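Local atomic coordinates of N-acetylneuraminate lyase (Fusobacterium nucleatum subsp. nucleatum ATCC 25586, PDB entry 5ZKA), a protein that is a lyase of the dihydrodipicolinate synthetase family, built on a TIM-barrel fold of parallel strands surrounded by helices. Residues A24-Y29 and G60-N65; L56-S61 and R75-A80; A119-Y124 and F154-N159. One frame throughout, in Å; residues are numbered along the deposited sequence.

Interaction 1: residues A24-Y29 and G60-N65; sequences ALMVPY and GSTGEN
The ring of Y29 turns its edge to the 60-65 loop. G63 O and E64 OE2 lie near the ring plane at that edge, while V27 CG1, from the same segment as the tyrosine, sits 3.5 Å above one face, offset toward the rim. The sequence GSTGE at 60-64 is the GXXGE motif familiar from this TIM-barrel family, placed after strand 55-58; its neighbour 24-29 follows strand 20-24, so two consecutive strand-end loops meet here. Y29 OH donates to G63 O over 2.7 Å, with a C=O...donor angle of 166° that puts the hydroxyl almost in line with the carbonyl. The E64 chain runs past the ring in the opposite direction, its carboxylate plane turned 65° from the ring, with CD 3.8 Å from Y29 CE2. The carboxylate has partners beyond the ring: OE1 accepts from R283 N and OE2 forms a salt bridge with K269.

M26 and T62 cross at about a right angle. With CG anti to its own carbonyl carbon (chi1 -57°) and the chain bent again beyond it, M26 brings CG to 3.7 Å from T62 CG2 and wraps CE round to T62 O. T62 CG2 also presses on A24 O, whereas T62 OG1 is hydrogen-bonded to O1 of the modified lysine KPI at position 178, and S61 N to its O2. The loop thus presents both a hydroxyl and a backbone N-H to that residue. Two waters fill the joint. One accepts from G60 N and donates to L25 O. The other accepts from V27 N at 2.9 Å and has E64 OE2 as another neighbour, and T62 O stands 2.7 Å from that same water oxygen.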
ATOM      1  N   ALA A  24     -20.171  -1.015   5.684  1.00 23.15           N
ATOM      2  CA  ALA A  24     -20.568  -2.384   5.378  1.00 21.40           C
ATOM      3  C   ALA A  24     -21.441  -2.832   6.530  1.00 27.43           C
ATOM      4  O   ALA A  24     -20.954  -3.108   7.633  1.00 26.53           O
ATOM      5  CB  ALA A  24     -19.353  -3.289   5.196  1.00 26.35           C
ATOM      6  N   LEU A  25     -22.745  -2.842   6.279  1.00 29.28           N
ATOM      7  CA  LEU A  25     -23.732  -2.949   7.336  1.00 31.34           C
ATOM      8  C   LEU A  25     -23.611  -4.272   8.083  1.00 34.05           C
ATOM      9  O   LEU A  25     -23.666  -5.348   7.485  1.00 32.27           O
ATOM     10  CB  LEU A  25     -25.125  -2.797   6.729  1.00 27.47           C
ATOM     11  CG  LEU A  25     -26.287  -2.776   7.716  1.00 28.98           C
ATOM     12  CD1 LEU A  25     -26.197  -1.515   8.568  1.00 32.16           C
ATOM     13  CD2 LEU A  25     -27.610  -2.837   6.962  1.00 33.32           C
ATOM     14  N   MET A  26     -23.458  -4.189   9.399  1.00 30.36           N
ATOM     15  CA  MET A  26     -23.494  -5.387  10.223  1.00 28.41           C
ATOM     16  C   MET A  26     -24.932  -5.783  10.522  1.00 35.82           C
ATOM     17  O   MET A  26     -25.840  -4.946  10.555  1.00 34.58           O
ATOM     18  CB  MET A  26     -22.744  -5.160  11.528  1.00 30.29           C
ATOM     19  CG  MET A  26     -21.314  -4.729  11.294  1.00 38.37           C
ATOM     20  SD  MET A  26     -20.181  -5.476  12.461  1.00 47.14           S
ATOM     21  CE  MET A  26     -20.353  -7.220  12.111  1.00 50.73           C
ATOM     22  N   VAL A  27     -25.131  -7.075  10.759  1.00 28.48           N
ATOM     23  CA  VAL A  27     -26.457  -7.649  10.946  1.00 29.83           C
ATOM     24  C   VAL A  27     -26.482  -8.346  12.295  1.00 27.53           C
ATOM     25  O   VAL A  27     -25.586  -9.143  12.586  1.00 29.69           O
ATOM     26  CB  VAL A  27     -26.833  -8.637   9.827  1.00 29.30           C
ATOM     27  CG1 VAL A  27     -28.209  -9.263  10.121  1.00 28.70           C
ATOM     28  CG2 VAL A  27     -26.839  -7.916   8.493  1.00 35.07           C
ATOM     29  N   PRO A  28     -27.466  -8.061  13.159  1.00 31.45           N
ATOM     30  CA  PRO A  28     -27.551  -8.773  14.434  1.00 33.82           C
ATOM     31  C   PRO A  28     -28.365 -10.045  14.299  1.00 32.95           C
ATOM     32  O   PRO A  28     -29.485 -10.043  13.768  1.00 32.17           O
ATOM     33  CB  PRO A  28     -28.225  -7.752  15.362  1.00 34.88           C
ATOM     34  CG  PRO A  28     -29.085  -6.941  14.455  1.00 36.63           C
ATOM     35  CD  PRO A  28     -28.402  -6.927  13.091  1.00 33.61           C
ATOM     36  N   TYR A  29     -27.798 -11.143  14.780  1.00 30.87           N
ATOM     37  CA  TYR A  29     -28.420 -12.454  14.705  1.00 29.74           C
ATOM     38  C   TYR A  29     -28.772 -12.929  16.104  1.00 30.93           C
ATOM     39  O   TYR A  29     -28.093 -12.590  17.076  1.00 35.46           O
ATOM     40  CB  TYR A  29     -27.491 -13.467  14.015  1.00 30.93           C
ATOM     41  CG  TYR A  29     -27.162 -13.079  12.594  1.00 28.90           C
ATOM     42  CD1 TYR A  29     -28.053 -13.349  11.554  1.00 28.32           C
ATOM     43  CD2 TYR A  29     -25.972 -12.422  12.290  1.00 31.37           C
ATOM     44  CE1 TYR A  29     -27.763 -12.974  10.238  1.00 28.02           C
ATOM     45  CE2 TYR A  29     -25.666 -12.047  10.978  1.00 30.11           C
ATOM     46  CZ  TYR A  29     -26.565 -12.328   9.959  1.00 31.42           C
ATOM     47  OH  TYR A  29     -26.263 -11.949   8.671  1.00 34.11           O
ATOM     48  N   GLY A  60     -22.607  -7.565   2.412  1.00 28.19           N
ATOM     49  CA  GLY A  60     -21.201  -7.848   2.209  1.00 30.55           C
ATOM     50  C   GLY A  60     -20.658  -8.870   3.195  1.00 34.09           C
ATOM     51  O   GLY A  60     -21.381  -9.458   4.003  1.00 27.65           O
ATOM     52  N   SER A  61     -19.335  -9.079   3.122  1.00 30.42           N
ATOM     53  CA  SER A  61     -18.679  -9.997   4.048  1.00 30.50           C
ATOM     54  C   SER A  61     -18.967  -9.618   5.498  1.00 31.86           C
ATOM     55  O   SER A  61     -19.219 -10.489   6.340  1.00 36.23           O
ATOM     56  CB  SER A  61     -17.170 -10.006   3.795  1.00 33.68           C
ATOM     57  OG  SER A  61     -16.891 -10.169   2.413  1.00 37.31           O
ATOM     58  N   THR A  62     -18.956  -8.314   5.791  1.00 32.10           N
ATOM     59  CA  THR A  62     -19.126  -7.813   7.152  1.00 33.67           C
ATOM     60  C   THR A  62     -20.498  -8.143   7.714  1.00 33.83           C
ATOM     61  O   THR A  62     -20.649  -8.307   8.933  1.00 33.84           O
ATOM     62  CB  THR A  62     -18.910  -6.301   7.161  1.00 36.45           C
ATOM     63  OG1 THR A  62     -17.595  -6.008   6.666  1.00 35.05           O
ATOM     64  CG2 THR A  62     -19.080  -5.734   8.568  1.00 39.73           C
ATOM     65  N   GLY A  63     -21.509  -8.232   6.857  1.00 37.02           N
ATOM     66  CA  GLY A  63     -22.823  -8.617   7.327  1.00 30.98           C
ATOM     67  C   GLY A  63     -22.997 -10.100   7.537  1.00 33.12           C
ATOM     68  O   GLY A  63     -24.121 -10.556   7.757  1.00 31.83           O
ATOM     69  N   GLU A  64     -21.906 -10.867   7.464  1.00 27.02           N
ATOM     70  CA  GLU A  64     -21.933 -12.322   7.601  1.00 29.43           C
ATOM     71  C   GLU A  64     -22.775 -12.967   6.498  1.00 30.71           C
ATOM     72  O   GLU A  64     -23.331 -14.061   6.657  1.00 26.79           O
ATOM     73  CB  GLU A  64     -22.396 -12.726   9.005  1.00 30.74           C
ATOM     74  CG  GLU A  64     -21.403 -12.189  10.080  1.00 34.05           C
ATOM     75  CD  GLU A  64     -21.942 -12.256  11.496  1.00 43.82           C
ATOM     76  OE1 GLU A  64     -22.225 -13.372  11.986  1.00 47.48           O
ATOM     77  OE2 GLU A  64     -22.097 -11.180  12.113  1.00 48.76           O
ATOM     78  N   ASN A  65     -22.815 -12.288   5.350  1.00 32.66           N
ATOM     79  CA  ASN A  65     -23.664 -12.695   4.231  1.00 30.76           C
ATOM     80  C   ASN A  65     -23.427 -14.144   3.806  1.00 30.07           C
ATOM     81  O   ASN A  65     -24.383 -14.889   3.536  1.00 29.59           O
ATOM     82  CB  ASN A  65     -23.402 -11.747   3.060  1.00 27.05           C
ATOM     83  CG  ASN A  65     -24.099 -12.184   1.794  1.00 31.21           C
ATOM     84  OD1 ASN A  65     -23.477 -12.752   0.878  1.00 41.52           O
ATOM     85  ND2 ASN A  65     -25.391 -11.896   1.711  1.00 26.10           N
TER
HETATM   86  O   HOH W   1     -22.515  -5.439   4.594  1.00 28.90           O
HETATM   87  O   HOH W   2     -22.710  -8.714  10.664  1.00 33.36           O

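Interaction 2: residues L56-S61 and R75-A80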
ATOM      1  N   LEU A  56     -24.857   2.832   2.614  1.00 26.73           N
ATOM      2  CA  LEU A  56     -24.788   1.526   3.257  1.00 26.18           C
ATOM      3  C   LEU A  56     -24.500   0.473   2.198  1.00 30.01           C
ATOM      4  O   LEU A  56     -25.122   0.480   1.130  1.00 29.05           O
ATOM      5  CB  LEU A  56     -26.087   1.189   3.998  1.00 29.70           C
ATOM      6  CG  LEU A  56     -26.423   2.075   5.201  1.00 34.40           C
ATOM      7  CD1 LEU A  56     -27.790   1.718   5.767  1.00 34.73           C
ATOM      8  CD2 LEU A  56     -25.348   1.957   6.278  1.00 32.07           C
ATOM      9  N   TYR A  57     -23.543  -0.406   2.492  1.00 25.39           N
ATOM     10  CA  TYR A  57     -23.216  -1.559   1.666  1.00 26.16           C
ATOM     11  C   TYR A  57     -23.841  -2.781   2.325  1.00 27.67           C
ATOM     12  O   TYR A  57     -23.379  -3.229   3.377  1.00 28.37           O
ATOM     13  CB  TYR A  57     -21.700  -1.691   1.549  1.00 23.01           C
ATOM     14  CG  TYR A  57     -21.212  -2.696   0.556  1.00 26.72           C
ATOM     15  CD1 TYR A  57     -21.093  -2.372  -0.789  1.00 25.36           C
ATOM     16  CD2 TYR A  57     -20.806  -3.959   0.971  1.00 27.30           C
ATOM     17  CE1 TYR A  57     -20.598  -3.297  -1.706  1.00 26.38           C
ATOM     18  CE2 TYR A  57     -20.316  -4.881   0.065  1.00 24.74           C
ATOM     19  CZ  TYR A  57     -20.218  -4.544  -1.266  1.00 29.85           C
ATOM     20  OH  TYR A  57     -19.719  -5.466  -2.159  1.00 29.68           O
ATOM     21  N   VAL A  58     -24.921  -3.290   1.736  1.00 26.39           N
ATOM     22  CA  VAL A  58     -25.758  -4.298   2.377  1.00 26.59           C
ATOM     23  C   VAL A  58     -25.448  -5.658   1.768  1.00 29.43           C
ATOM     24  O   VAL A  58     -25.397  -5.800   0.540  1.00 26.43           O
ATOM     25  CB  VAL A  58     -27.248  -3.958   2.229  1.00 26.38           C
ATOM     26  CG1 VAL A  58     -28.094  -4.961   3.003  1.00 28.66           C
ATOM     27  CG2 VAL A  58     -27.518  -2.525   2.729  1.00 32.63           C
ATOM     28  N   GLY A  59     -25.233  -6.653   2.625  1.00 27.20           N
ATOM     29  CA  GLY A  59     -25.001  -8.007   2.169  1.00 30.14           C
ATOM     30  C   GLY A  59     -23.557  -8.344   1.886  1.00 34.88           C
ATOM     31  O   GLY A  59     -23.297  -9.316   1.170  1.00 29.84           O
ATOM     32  N   GLY A  60     -22.607  -7.565   2.412  1.00 28.19           N
ATOM     33  CA  GLY A  60     -21.201  -7.848   2.209  1.00 30.55           C
ATOM     34  C   GLY A  60     -20.658  -8.870   3.195  1.00 34.09           C
ATOM     35  O   GLY A  60     -21.381  -9.458   4.003  1.00 27.65           O
ATOM     36  N   SER A  61     -19.335  -9.079   3.122  1.00 30.42           N
ATOM     37  CA  SER A  61     -18.679  -9.997   4.048  1.00 30.50           C
ATOM     38  C   SER A  61     -18.967  -9.618   5.498  1.00 31.86           C
ATOM     39  O   SER A  61     -19.219 -10.489   6.340  1.00 36.23           O
ATOM     40  CB  SER A  61     -17.170 -10.006   3.795  1.00 33.68           C
ATOM     41  OG  SER A  61     -16.891 -10.169   2.413  1.00 37.31           O
ATOM     42  N   ARG A  75     -34.368 -11.148   3.447  1.00 32.67           N
ATOM     43  CA  ARG A  75     -35.001 -10.413   4.536  1.00 33.11           C
ATOM     44  C   ARG A  75     -34.132  -9.245   4.997  1.00 33.74           C
ATOM     45  O   ARG A  75     -34.648  -8.170   5.327  1.00 37.27           O
ATOM     46  CB  ARG A  75     -35.301 -11.354   5.702  1.00 34.99           C
ATOM     47  CG  ARG A  75     -36.074 -10.686   6.839  1.00 41.63           C
ATOM     48  CD  ARG A  75     -37.553 -10.487   6.480  1.00 51.05           C
ATOM     49  NE  ARG A  75     -38.246  -9.601   7.422  1.00 57.89           N
ATOM     50  CZ  ARG A  75     -38.876  -8.478   7.077  1.00 64.50           C
ATOM     51  NH1 ARG A  75     -38.916  -8.100   5.805  1.00 69.53           N
ATOM     52  NH2 ARG A  75     -39.471  -7.728   8.001  1.00 61.91           N
ATOM     53  N   VAL A  76     -32.809  -9.432   5.022  1.00 31.24           N
ATOM     54  CA  VAL A  76     -31.906  -8.323   5.338  1.00 31.00           C
ATOM     55  C   VAL A  76     -32.084  -7.192   4.331  1.00 30.06           C
ATOM     56  O   VAL A  76     -32.185  -6.016   4.702  1.00 35.77           O
ATOM     57  CB  VAL A  76     -30.447  -8.811   5.377  1.00 32.32           C
ATOM     58  CG1 VAL A  76     -29.478  -7.624   5.398  1.00 32.25           C
ATOM     59  CG2 VAL A  76     -30.229  -9.713   6.583  1.00 32.44           C
ATOM     60  N   PHE A  77     -32.129  -7.532   3.039  1.00 30.65           N
ATOM     61  CA  PHE A  77     -32.303  -6.511   2.008  1.00 29.43           C
ATOM     62  C   PHE A  77     -33.630  -5.781   2.168  1.00 29.79           C
ATOM     63  O   PHE A  77     -33.704  -4.564   1.954  1.00 36.41           O
ATOM     64  CB  PHE A  77     -32.229  -7.131   0.612  1.00 28.48           C
ATOM     65  CG  PHE A  77     -30.844  -7.550   0.188  1.00 30.66           C
ATOM     66  CD1 PHE A  77     -29.788  -6.646   0.177  1.00 28.06           C
ATOM     67  CD2 PHE A  77     -30.612  -8.840  -0.254  1.00 31.13           C
ATOM     68  CE1 PHE A  77     -28.518  -7.039  -0.225  1.00 29.21           C
ATOM     69  CE2 PHE A  77     -29.338  -9.238  -0.675  1.00 28.53           C
ATOM     70  CZ  PHE A  77     -28.294  -8.336  -0.659  1.00 27.08           C
ATOM     71  N   GLU A  78     -34.700  -6.511   2.507  1.00 30.57           N
ATOM     72  CA  GLU A  78     -36.009  -5.872   2.699  1.00 32.90           C
ATOM     73  C   GLU A  78     -35.974  -4.846   3.823  1.00 38.48           C
ATOM     74  O   GLU A  78     -36.466  -3.720   3.677  1.00 36.45           O
ATOM     75  CB  GLU A  78     -37.088  -6.903   3.036  1.00 42.57           C
ATOM     76  CG  GLU A  78     -37.282  -8.021   2.087  1.00 57.45           C
ATOM     77  CD  GLU A  78     -38.275  -9.030   2.631  1.00 64.43           C
ATOM     78  OE1 GLU A  78     -39.137  -8.635   3.452  1.00 56.26           O
ATOM     79  OE2 GLU A  78     -38.179 -10.220   2.251  1.00 70.59           O
ATOM     80  N   ILE A  79     -35.471  -5.255   4.984  1.00 38.23           N
ATOM     81  CA  ILE A  79     -35.448  -4.372   6.144  1.00 36.85           C
ATOM     82  C   ILE A  79     -34.574  -3.155   5.866  1.00 35.61           C
ATOM     83  O   ILE A  79     -34.960  -2.014   6.147  1.00 34.79           O
ATOM     84  CB  ILE A  79     -34.973  -5.147   7.386  1.00 38.87           C
ATOM     85  CG1 ILE A  79     -35.996  -6.234   7.735  1.00 37.22           C
ATOM     86  CG2 ILE A  79     -34.744  -4.208   8.583  1.00 35.88           C
ATOM     87  CD1 ILE A  79     -35.417  -7.365   8.563  1.00 41.83           C
ATOM     88  N   ALA A  80     -33.393  -3.377   5.278  1.00 33.55           N
ATOM     89  CA  ALA A  80     -32.444  -2.281   5.100  1.00 30.50           C
ATOM     90  C   ALA A  80     -33.050  -1.148   4.279  1.00 35.83           C
ATOM     91  O   ALA A  80     -32.982   0.022   4.678  1.00 34.58           O
ATOM     92  CB  ALA A  80     -31.153  -2.792   4.455  1.00 29.00           C
TER
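Apolar contact between V58 and one side of helix 75-80 dominates. V58 CG1, anti to the backbone N (chi1 -175°), is directed into the angle between two side chains, meeting V76 CG1 at 3.8 Å and F77 CD1 at 3.7 Å; V58 runs past each of them in the opposite direction. A80 CB closes in from the next turn of the helix and touches both methyls of V58, CG1 and CG2, at 4.0 Å. The result is a valine from the strand held by three residues of the helix, all of them buried.

A second kind of contact involves the backbone of 58-59. V58 O lies at the edge of the F77 ring, near its plane and 3.4 Å from CE1, an approach consistent with the weakly positive rim of the ring. Beyond it G59, whose backbone takes a positive phi of 89°, brings CA to 4.4 Å from F77 CZ at an oblique approach.

Strand 55-58 and helix 70-84 are the first two elements of a beta-alpha-beta unit of the TIM barrel, completed by strand 89-93. The axes of the short pieces, strand 56-58 and helix 75-80, run nearly antiparallel, at 156°, and come within 10.2 Å of each other, as expected of a helix packed on the outside of the barrel wall. F77 reaches further, to A92 of the third element and to V109 and L112 of helix 99-112.

The charged groups lie on the helix side away from V58. I79 CG1 lies 3.7 Å above the centre of the R75 guanidinium plane, and E78 CD lies at that group's edge. R75 NH2 forms a salt bridge with E37.

Interaction 3: residues A119-Y124 and F154-N159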
ATOM      1  N   ALA A 119     -20.955  -7.534  -6.462  1.00 28.42           N
ATOM      2  CA  ALA A 119     -20.855  -8.989  -6.467  1.00 24.40           C
ATOM      3  C   ALA A 119     -19.400  -9.386  -6.289  1.00 29.06           C
ATOM      4  O   ALA A 119     -18.549  -8.984  -7.088  1.00 26.56           O
ATOM      5  CB  ALA A 119     -21.420  -9.583  -7.760  1.00 27.15           C
ATOM      6  N   VAL A 120     -19.126 -10.189  -5.257  1.00 29.63           N
ATOM      7  CA  VAL A 120     -17.775 -10.701  -5.069  1.00 27.75           C
ATOM      8  C   VAL A 120     -17.392 -11.573  -6.267  1.00 27.24           C
ATOM      9  O   VAL A 120     -18.246 -12.191  -6.915  1.00 24.62           O
ATOM     10  CB  VAL A 120     -17.678 -11.485  -3.750  1.00 26.91           C
ATOM     11  CG1 VAL A 120     -18.660 -12.658  -3.747  1.00 30.75           C
ATOM     12  CG2 VAL A 120     -16.238 -11.952  -3.490  1.00 28.35           C
ATOM     13  N   THR A 121     -16.098 -11.608  -6.587  1.00 26.33           N
ATOM     14  CA  THR A 121     -15.653 -12.539  -7.613  1.00 28.58           C
ATOM     15  C   THR A 121     -16.049 -13.960  -7.211  1.00 28.80           C
ATOM     16  O   THR A 121     -15.932 -14.327  -6.037  1.00 33.02           O
ATOM     17  CB  THR A 121     -14.136 -12.448  -7.816  1.00 34.48           C
ATOM     18  OG1 THR A 121     -13.465 -12.691  -6.573  1.00 31.02           O
ATOM     19  CG2 THR A 121     -13.747 -11.061  -8.333  1.00 31.73           C
ATOM     20  N   PRO A 122     -16.560 -14.775  -8.136  1.00 31.23           N
ATOM     21  CA  PRO A 122     -16.898 -16.154  -7.763  1.00 29.36           C
ATOM     22  C   PRO A 122     -15.638 -16.875  -7.298  1.00 31.81           C
ATOM     23  O   PRO A 122     -14.551 -16.662  -7.834  1.00 34.51           O
ATOM     24  CB  PRO A 122     -17.466 -16.754  -9.059  1.00 36.00           C
ATOM     25  CG  PRO A 122     -16.916 -15.913 -10.139  1.00 34.64           C
ATOM     26  CD  PRO A 122     -16.747 -14.527  -9.576  1.00 36.29           C
ATOM     27  N   PHE A 123     -15.783 -17.700  -6.263  1.00 31.66           N
ATOM     28  CA  PHE A 123     -14.633 -18.230  -5.538  1.00 32.67           C
ATOM     29  C   PHE A 123     -14.870 -19.713  -5.256  1.00 29.17           C
ATOM     30  O   PHE A 123     -15.840 -20.306  -5.736  1.00 32.10           O
ATOM     31  CB  PHE A 123     -14.391 -17.400  -4.263  1.00 31.16           C
ATOM     32  CG  PHE A 123     -15.585 -17.327  -3.344  1.00 30.07           C
ATOM     33  CD1 PHE A 123     -16.542 -16.334  -3.497  1.00 31.34           C
ATOM     34  CD2 PHE A 123     -15.737 -18.245  -2.317  1.00 33.60           C
ATOM     35  CE1 PHE A 123     -17.643 -16.266  -2.650  1.00 34.17           C
ATOM     36  CE2 PHE A 123     -16.828 -18.179  -1.459  1.00 28.31           C
ATOM     37  CZ  PHE A 123     -17.785 -17.194  -1.635  1.00 33.07           C
ATOM     38  N   TYR A 124     -13.963 -20.294  -4.459  1.00 26.13           N
ATOM     39  CA  TYR A 124     -13.825 -21.719  -4.161  1.00 30.47           C
ATOM     40  C   TYR A 124     -13.308 -22.457  -5.393  1.00 35.94           C
ATOM     41  O   TYR A 124     -12.133 -22.841  -5.431  1.00 30.92           O
ATOM     42  CB  TYR A 124     -15.123 -22.349  -3.643  1.00 31.07           C
ATOM     43  CG  TYR A 124     -14.920 -23.776  -3.158  1.00 30.40           C
ATOM     44  CD1 TYR A 124     -14.343 -24.044  -1.912  1.00 36.29           C
ATOM     45  CD2 TYR A 124     -15.270 -24.851  -3.959  1.00 32.52           C
ATOM     46  CE1 TYR A 124     -14.146 -25.356  -1.475  1.00 30.81           C
ATOM     47  CE2 TYR A 124     -15.069 -26.165  -3.538  1.00 35.66           C
ATOM     48  CZ  TYR A 124     -14.507 -26.412  -2.303  1.00 32.73           C
ATOM     49  OH  TYR A 124     -14.319 -27.720  -1.907  1.00 37.55           O
ATOM     50  N   PHE A 154      -7.633 -11.407  -0.556  1.00 35.81           N
ATOM     51  CA  PHE A 154      -7.235 -12.038   0.699  1.00 43.97           C
ATOM     52  C   PHE A 154      -8.183 -13.164   1.091  1.00 44.38           C
ATOM     53  O   PHE A 154      -7.757 -14.139   1.723  1.00 41.76           O
ATOM     54  CB  PHE A 154      -7.162 -11.000   1.819  1.00 55.59           C
ATOM     55  CG  PHE A 154      -6.754 -11.579   3.148  1.00 59.37           C
ATOM     56  CD1 PHE A 154      -5.534 -12.237   3.287  1.00 61.88           C
ATOM     57  CD2 PHE A 154      -7.591 -11.483   4.252  1.00 55.68           C
ATOM     58  CE1 PHE A 154      -5.152 -12.782   4.505  1.00 60.11           C
ATOM     59  CE2 PHE A 154      -7.217 -12.025   5.472  1.00 55.55           C
ATOM     60  CZ  PHE A 154      -5.997 -12.674   5.600  1.00 58.24           C
ATOM     61  N   LEU A 155      -9.467 -13.048   0.742  1.00 43.01           N
ATOM     62  CA  LEU A 155     -10.456 -14.074   1.055  1.00 40.76           C
ATOM     63  C   LEU A 155     -10.737 -15.019  -0.111  1.00 41.62           C
ATOM     64  O   LEU A 155     -10.933 -16.218   0.113  1.00 45.88           O
ATOM     65  CB  LEU A 155     -11.771 -13.425   1.505  1.00 33.47           C
ATOM     66  CG  LEU A 155     -11.726 -12.567   2.774  1.00 34.23           C
ATOM     67  CD1 LEU A 155     -13.146 -12.192   3.199  1.00 30.65           C
ATOM     68  CD2 LEU A 155     -10.970 -13.279   3.901  1.00 33.01           C
ATOM     69  N   THR A 156     -10.758 -14.517  -1.352  1.00 33.52           N
ATOM     70  CA  THR A 156     -11.102 -15.354  -2.503  1.00 35.83           C
ATOM     71  C   THR A 156      -9.891 -15.968  -3.190  1.00 41.07           C
ATOM     72  O   THR A 156     -10.039 -16.974  -3.898  1.00 40.95           O
ATOM     73  CB  THR A 156     -11.864 -14.552  -3.566  1.00 37.04           C
ATOM     74  OG1 THR A 156     -10.999 -13.540  -4.102  1.00 38.22           O
ATOM     75  CG2 THR A 156     -13.122 -13.909  -2.996  1.00 31.19           C
ATOM     76  N   GLY A 157      -8.711 -15.370  -3.032  1.00 34.50           N
ATOM     77  CA  GLY A 157      -7.559 -15.784  -3.810  1.00 37.36           C
ATOM     78  C   GLY A 157      -7.583 -15.376  -5.266  1.00 41.47           C
ATOM     79  O   GLY A 157      -6.736 -15.845  -6.036  1.00 40.52           O
ATOM     80  N   VAL A 158      -8.515 -14.513  -5.672  1.00 36.97           N
ATOM     81  CA  VAL A 158      -8.674 -14.118  -7.071  1.00 41.98           C
ATOM     82  C   VAL A 158      -7.951 -12.789  -7.269  1.00 45.74           C
ATOM     83  O   VAL A 158      -8.380 -11.757  -6.741  1.00 42.63           O
ATOM     84  CB  VAL A 158     -10.154 -14.008  -7.469  1.00 39.70           C
ATOM     85  CG1 VAL A 158     -10.289 -13.351  -8.836  1.00 38.67           C
ATOM     86  CG2 VAL A 158     -10.823 -15.388  -7.454  1.00 33.20           C
ATOM     87  N   ASN A 159      -6.858 -12.809  -8.034  1.00 51.50           N
ATOM     88  CA  ASN A 159      -6.033 -11.630  -8.284  1.00 52.53           C
ATOM     89  C   ASN A 159      -6.268 -11.148  -9.710  1.00 56.94           C
ATOM     90  O   ASN A 159      -5.928 -11.848 -10.672  1.00 64.84           O
ATOM     91  CB  ASN A 159      -4.555 -11.943  -8.044  1.00 51.83           C
ATOM     92  CG  ASN A 159      -4.241 -12.136  -6.569  1.00 50.90           C
ATOM     93  OD1 ASN A 159      -3.966 -13.251  -6.118  1.00 54.85           O
ATOM     94  ND2 ASN A 159      -4.293 -11.047  -5.807  1.00 47.86           N
TER
HETATM   95  O   HOH W   3     -11.711 -11.187  -5.495  1.00 37.71           O
HETATM   96  O   HOH W   4     -11.605 -19.184  -3.274  1.00 39.38           O
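The backbones come closest at F123 and T156, whose CA atoms are 5.5 Å apart, where the chain leaving strand 117-120 passes the end of the short helix 153-156; G157 leaves the helical conformation there with positive phi. T156 is the central side chain. Its CG2 meets V120 CG2 at 3.7 Å, the two side chains sliding past each other in opposite directions, and its CB rests against F123 CB at 3.9 Å. T156 CG2 approaches the F123 ring obliquely, while the far end of the ring leads away; T121 O lies near the ring plane at the edge.

T121 crosses T156 at about a right angle. Their hydroxyls stand 3.6 Å apart, OG1 to OG1, and a water joins them instead, 2.8 Å from T156 OG1 and nearer still to T121 OG1, at a short distance best read with caution. V158 slides past T121, putting CB 3.7 Å from T121 OG1 and CG2 4.0 Å from P122 O.

A chi1 of 65° sets T156 OG1 between its own backbone N and carbonyl carbon, from where it accepts from V158 N over 3.1 Å in an ST turn; I152 O is a further partner. A second water accepts from Y124 N and donates to T156 O.

One segment runs from the end of TIM-barrel strand 117-120 into its loop; the other is the end of short helix 153-156 and the turn after it, in the connection beyond the neighbouring strand 147-150. Helix 129-143 adjoins both, Y136 touching T121 and I132 touching V158. Methyl packing and two bridging waters connect the segments, with no direct hydrogen bond between them.

In the fold
Interactions 1 and 2 are buried and adjoin: they share G60 and S61, their centres are about 7 Å apart, and L25 N probably hydrogen-bonds Y57 O between them. They differ in chemistry. Interaction 2, strand against outer helix, is mainly apolar, with one carbonyl at a ring edge, whereas interaction 1, between loops beyond the strand ends, combines a tyrosine hydroxyl bond, waters and a carboxylate. Interaction 3 is only partly buried, its centre about 18 and 20 Å from those of interactions 1 and 2. It joins a strand end and its loop to a short helix end, in the connections after adjacent strands; waters, not direct hydrogen bonds, link its polar groups from one segment to the other. Interactions 2 and 3 both include strands of the barrel sheet.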